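Local coordinates for uncharacterized protein MTH_862 (Methanothermobacter thermautotrophicus, PDB 2R47) that is of unknown function, an archaeal protein of the DUF2124 family that forms a two-subunit assembly in the crystal, at residues A[30-35]-A[92-97]; A[125-130]-A[143-148]. One frame throughout, in Å; residues are numbered along the deposited sequence. Where two conformers were deposited one is given.

Contact 1: residues A[30-35]-A[92-97]; sequences GFAGVP and GGLSMP
L94 reaches across to the end of strand 28-33 with both of its methyl branches, and V34 answers from the loop just beyond the strand. The contact is van der Waals packing, with methyls lying on main chain as well as on one another. CD1 of L94 lies against the backbone of A32, 3.4 Å from A32 O, and also meets the methyl of A32, CB to CD1 at 4.0 Å. The other branch settles over the glycine that follows, with L94 CD2 3.8 Å from G33 CA. CG of the leucine lies beside its backbone N, anti to the carbonyl carbon (chi1 -67°), and the chain runs on extended, which carries the fork to the strand, one branch for each residue. Small residues suit this place: A32 offers a single methyl, and G33, having no side chain, lets the leucine lie directly on the main chain.

These segments sit at neighbouring strand ends in the parallel part of an alpha/beta sheet. Strands 28-33 and 88-91 lie side by side there, and the chain leaves both at the same, C-terminal, end of the sheet. This is reminiscent of Rossmann-like folds, in which such strand ends often carry sites. The oxidised cysteine at position 38, a sulfonic acid that accepts a hydrogen bond from V34 N and a weak one from G93 N, would be consistent with this, though no site is known here.

V34 supplies the second apolar group. Its CG2 lies 3.5 Å from G93 O; a side chain at 93 would point at this methyl, and glycine has none.

The two segments share no hydrogen bond. Within 92-97, G92 O accepts both S95 N and S95 OG, the hydroxyl at 2.8 Å and in the carbonyl plane, which ties the 3-10 turn closed.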
loop_
_atom_site.group_PDB
_atom_site.type_symbol
_atom_site.label_atom_id
_atom_site.label_comp_id
_atom_site.label_asym_id
_atom_site.label_seq_id
_atom_site.Cartn_x
_atom_site.Cartn_y
_atom_site.Cartn_z
ATOM N N GLY A 30 -9.585 12.384 -5.558
ATOM C CA GLY A 30 -10.469 11.335 -5.056
ATOM C C GLY A 30 -9.859 10.039 -5.527
ATOM O O GLY A 30 -9.473 9.952 -6.679
ATOM N N PHE A 31 -9.721 9.070 -4.630
ATOM C CA PHE A 31 -9.238 7.713 -5.019
ATOM C C PHE A 31 -10.414 6.782 -4.817
ATOM O O PHE A 31 -10.922 6.750 -3.714
ATOM C CB PHE A 31 -8.093 7.274 -4.087
ATOM C CG PHE A 31 -6.849 8.146 -4.195
ATOM C CD1 PHE A 31 -5.815 7.799 -5.047
ATOM C CD2 PHE A 31 -6.705 9.285 -3.379
ATOM C CE1 PHE A 31 -4.647 8.571 -5.126
ATOM C CE2 PHE A 31 -5.531 10.083 -3.456
ATOM C CZ PHE A 31 -4.515 9.717 -4.336
ATOM N N ALA A 32 -10.822 6.051 -5.864
ATOM C CA ALA A 32 -11.964 5.126 -5.767
ATOM C C ALA A 32 -11.438 3.715 -5.924
ATOM O O ALA A 32 -10.750 3.397 -6.896
ATOM C CB ALA A 32 -12.985 5.433 -6.851
ATOM N N GLY A 33 -11.754 2.860 -4.971
ATOM C CA GLY A 33 -11.310 1.475 -5.114
ATOM C C GLY A 33 -12.009 0.522 -4.167
ATOM O O GLY A 33 -12.798 0.922 -3.300
ATOM N N VAL A 34 -11.672 -0.746 -4.318
ATOM C CA VAL A 34 -12.240 -1.776 -3.456
ATOM C C VAL A 34 -11.632 -1.725 -2.045
ATOM O O VAL A 34 -10.422 -1.856 -1.875
ATOM C CB VAL A 34 -11.968 -3.128 -4.068
ATOM C CG1 VAL A 34 -12.588 -4.221 -3.181
ATOM C CG2 VAL A 34 -12.563 -3.160 -5.461
ATOM N N PRO A 35 -12.481 -1.554 -1.017
ATOM C CA PRO A 35 -11.998 -1.586 0.361
ATOM C C PRO A 35 -11.121 -2.830 0.639
ATOM O O PRO A 35 -11.450 -3.940 0.220
ATOM C CB PRO A 35 -13.315 -1.687 1.151
ATOM C CG PRO A 35 -14.289 -0.895 0.298
ATOM C CD PRO A 35 -13.941 -1.345 -1.085
ATOM N N GLY A 92 -7.101 -0.115 -9.592
ATOM C CA GLY A 92 -7.271 -1.297 -10.411
ATOM C C GLY A 92 -8.306 -2.335 -9.966
ATOM O O GLY A 92 -8.925 -3.000 -10.815
ATOM N N GLY A 93 -8.469 -2.496 -8.660
ATOM C CA GLY A 93 -9.433 -3.441 -8.095
ATOM C C GLY A 93 -10.836 -3.214 -8.613
ATOM O O GLY A 93 -11.624 -4.166 -8.689
ATOM N N LEU A 94 -11.177 -1.971 -8.986
ATOM C CA LEU A 94 -12.543 -1.711 -9.510
ATOM C C LEU A 94 -12.855 -2.517 -10.770
ATOM O O LEU A 94 -14.043 -2.748 -11.099
ATOM C CB LEU A 94 -12.746 -0.248 -9.847
ATOM C CG LEU A 94 -12.750 0.743 -8.676
ATOM C CD1 LEU A 94 -12.978 2.184 -9.173
ATOM C CD2 LEU A 94 -13.827 0.349 -7.703
ATOM N N SER A 95 -11.798 -2.882 -11.486
ATOM C CA SER A 95 -11.969 -3.568 -12.795
ATOM C C SER A 95 -12.034 -5.080 -12.618
ATOM O O SER A 95 -12.208 -5.820 -13.601
ATOM C CB SER A 95 -10.857 -3.199 -13.796
ATOM O OG SER A 95 -9.596 -3.677 -13.399
ATOM N N MET A 96 -11.880 -5.562 -11.401
ATOM C CA MET A 96 -11.834 -7.014 -11.161
ATOM C C MET A 96 -13.230 -7.620 -11.250
ATOM O O MET A 96 -14.174 -7.030 -10.780
ATOM C CB MET A 96 -11.210 -7.354 -9.793
ATOM C CG MET A 96 -12.136 -7.096 -8.600
ATOM S SD MET A 96 -11.628 -7.789 -7.017
ATOM C CE MET A 96 -10.548 -6.505 -6.430
ATOM N N PRO A 97 -13.368 -8.808 -11.876
ATOM C CA PRO A 97 -14.671 -9.487 -11.914
ATOM C C PRO A 97 -15.162 -9.889 -10.521
ATOM O O PRO A 97 -14.345 -10.254 -9.685
ATOM C CB PRO A 97 -14.410 -10.746 -12.779
ATOM C CG PRO A 97 -13.089 -10.451 -13.492
ATOM C CD PRO A 97 -12.316 -9.534 -12.613
#

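Contact 2: residues A[125-130]-A[143-148]; sequences YMDMFA and VINADI
N145 OD1 receives the amide N of D127 in the shortest polar bond between these segments, 2.7 Å with an N-H...O angle of 151°. The donor stands 31° out of the plane of the side-chain carbonyl. N145 sends its CG anti to the backbone N (chi1 175°), which lifts the amide beside the turn; asparagine suits the place because its side-chain carbonyl supplies an acceptor where the turn has lifted the D127 N-H away from the strand backbone. The D127 and N145 side chains cross at about a right angle, yet their flat ends are nearer parallel than perpendicular, with D127 OD1 3.8 Å from N145 ND2.

Next along the strand, A146 O accepts M126 N at 2.9 Å and also receives a CA-H...O contact from Y125. M126 doubles back through chi2 and chi3, bringing SD to I148 N in a weak but fairly straight hydrogen bond of 3.5 Å; an unbranched thioether can make this fold.

Y125 and A146 point to the same face of the sheet. CD1 of the tyrosine ring meets A146 CB at 3.8 Å and I148 CG1 at 3.7 Å, the small alanine letting the broad ring come close to the strand.

Residues 143-148 pair antiparallel with a strand of the second subunit, so the sheet runs on across the interface. Here a parallel bridge, Y125 to A146, passes into a type I' turn, Y125 to M128, that leads into helix 128-131: a strand-to-helix junction of an alpha/beta fold.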
loop_
_atom_site.group_PDB
_atom_site.type_symbol
_atom_site.label_atom_id
_atom_site.label_comp_id
_atom_site.label_asym_id
_atom_site.label_seq_id
_atom_site.Cartn_x
_atom_site.Cartn_y
_atom_site.Cartn_z
ATOM N N TYR A 125 -1.971 -2.144 -11.099
ATOM C CA TYR A 125 -0.846 -3.031 -11.164
ATOM C C TYR A 125 -1.139 -4.080 -12.225
ATOM O O TYR A 125 -2.301 -4.441 -12.440
ATOM C CB TYR A 125 -0.562 -3.686 -9.816
ATOM C CG TYR A 125 -0.096 -2.676 -8.790
ATOM C CD1 TYR A 125 1.272 -2.461 -8.537
ATOM C CD2 TYR A 125 -1.031 -1.873 -8.131
ATOM C CE1 TYR A 125 1.676 -1.499 -7.593
ATOM C CE2 TYR A 125 -0.632 -0.883 -7.228
ATOM C CZ TYR A 125 0.715 -0.694 -6.962
ATOM O OH TYR A 125 1.026 0.298 -6.043
ATOM N N MET A 126 -0.070 -4.590 -12.833
ATOM C CA MET A 126 -0.133 -5.713 -13.770
ATOM C C MET A 126 -1.083 -5.433 -14.930
ATOM O O MET A 126 -1.752 -6.361 -15.419
ATOM C CB MET A 126 -0.525 -7.023 -13.034
ATOM C CG MET A 126 0.335 -7.294 -11.788
ATOM S SD MET A 126 2.115 -7.248 -12.037
ATOM C CE MET A 126 2.337 -8.821 -12.896
ATOM N N ASP A 127 -1.179 -4.156 -15.335
ATOM C CA ASP A 127 -1.936 -3.737 -16.531
ATOM C C ASP A 127 -3.439 -4.010 -16.407
ATOM O O ASP A 127 -4.110 -4.317 -17.400
ATOM C CB ASP A 127 -1.375 -4.413 -17.774
ATOM C CG ASP A 127 -1.409 -3.526 -19.007
ATOM O OD1 ASP A 127 -1.695 -2.294 -18.909
ATOM O OD2 ASP A 127 -1.128 -4.094 -20.094
ATOM N N MET A 128 -3.959 -3.912 -15.194
ATOM C CA MET A 128 -5.321 -4.357 -14.925
ATOM C C MET A 128 -6.325 -3.643 -15.805
ATOM O O MET A 128 -7.248 -4.282 -16.328
ATOM C CB MET A 128 -5.672 -4.120 -13.441
ATOM C CG MET A 128 -6.822 -4.956 -12.921
ATOM S SD MET A 128 -6.437 -6.731 -12.839
ATOM C CE MET A 128 -4.976 -6.713 -11.775
ATOM N N PHE A 129 -6.219 -2.323 -15.937
ATOM C CA PHE A 129 -7.244 -1.626 -16.695
ATOM C C PHE A 129 -7.267 -1.992 -18.189
ATOM O O PHE A 129 -8.342 -2.183 -18.775
ATOM C CB PHE A 129 -7.119 -0.127 -16.549
ATOM C CG PHE A 129 -7.531 0.375 -15.200
ATOM C CD1 PHE A 129 -8.769 0.040 -14.691
ATOM C CD2 PHE A 129 -6.689 1.193 -14.471
ATOM C CE1 PHE A 129 -9.189 0.543 -13.413
ATOM C CE2 PHE A 129 -7.088 1.693 -13.215
ATOM C CZ PHE A 129 -8.326 1.339 -12.702
ATOM N N ALA A 130 -6.101 -2.007 -18.818
ATOM C CA ALA A 130 -6.004 -2.414 -20.229
ATOM C C ALA A 130 -6.617 -3.827 -20.419
ATOM O O ALA A 130 -7.401 -4.078 -21.349
ATOM C CB ALA A 130 -4.561 -2.438 -20.640
ATOM N N VAL A 143 -2.857 7.078 -17.136
ATOM C CA VAL A 143 -2.883 5.849 -16.353
ATOM C C VAL A 143 -1.446 5.619 -15.897
ATOM O O VAL A 143 -0.526 5.795 -16.679
ATOM C CB VAL A 143 -3.411 4.591 -17.181
ATOM C CG1 VAL A 143 -3.077 3.255 -16.435
ATOM C CG2 VAL A 143 -4.939 4.719 -17.392
ATOM N N ILE A 144 -1.254 5.237 -14.645
ATOM C CA ILE A 144 0.044 4.833 -14.179
ATOM C C ILE A 144 -0.091 3.363 -13.797
ATOM O O ILE A 144 -0.949 3.018 -12.994
ATOM C CB ILE A 144 0.455 5.664 -12.937
ATOM C CG1 ILE A 144 0.647 7.134 -13.354
ATOM C CG2 ILE A 144 1.783 5.106 -12.370
ATOM C CD1 ILE A 144 0.600 8.124 -12.198
ATOM N N ASN A 145 0.676 2.509 -14.466
ATOM C CA ASN A 145 0.610 1.068 -14.273
ATOM C C ASN A 145 1.939 0.557 -13.739
ATOM O O ASN A 145 2.978 0.912 -14.287
ATOM C CB ASN A 145 0.292 0.368 -15.596
ATOM C CG ASN A 145 0.334 -1.152 -15.456
ATOM O OD1 ASN A 145 -0.236 -1.710 -14.530
ATOM N ND2 ASN A 145 1.043 -1.813 -16.360
ATOM N N ALA A 146 1.941 -0.269 -12.699
ATOM C CA ALA A 146 3.225 -0.834 -12.242
ATOM C C ALA A 146 3.208 -2.358 -12.269
ATOM O O ALA A 146 2.145 -2.964 -12.025
ATOM C CB ALA A 146 3.514 -0.382 -10.808
ATOM N N ASP A 147 4.379 -2.990 -12.456
ATOM C CA ASP A 147 4.439 -4.424 -12.349
ATOM C C ASP A 147 5.276 -4.758 -11.145
ATOM O O ASP A 147 6.236 -4.062 -10.849
ATOM C CB ASP A 147 5.087 -5.074 -13.587
ATOM C CG ASP A 147 4.264 -4.865 -14.852
ATOM O OD1 ASP A 147 3.054 -4.644 -14.786
ATOM O OD2 ASP A 147 4.850 -4.875 -15.931
ATOM N N ILE A 148 4.919 -5.848 -10.481
ATOM C CA ILE A 148 5.578 -6.265 -9.248
ATOM C C ILE A 148 6.129 -7.671 -9.446
ATOM O O ILE A 148 5.427 -8.544 -9.957
ATOM C CB ILE A 148 4.540 -6.383 -8.080
ATOM C CG1 ILE A 148 3.792 -5.074 -7.838
ATOM C CG2 ILE A 148 5.192 -6.948 -6.764
ATOM C CD1 ILE A 148 4.652 -3.860 -7.658
#

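Contacts 1 and 2 have centres about 13 Å apart and both reach the same mixed sheet, in which strand 118-125 lies between strand 88-91 and strand 142-154. They meet where the 3-10 turn of 92-97 faces the start of helix 128-131. S95 OG comes within 3.1 Å of M128 CG, and G92 N lies 3.6 Å from F129 CZ, so the helix that follows the turn of contact 2 packs on the glycine and serine of contact 1. The oxidised cysteine at position 38 lies beside contact 1, whereas a sulfate, probably from the crystallisation liquor, lies about 3 Å from the M126 side chain in contact 2. Neither establishes a function.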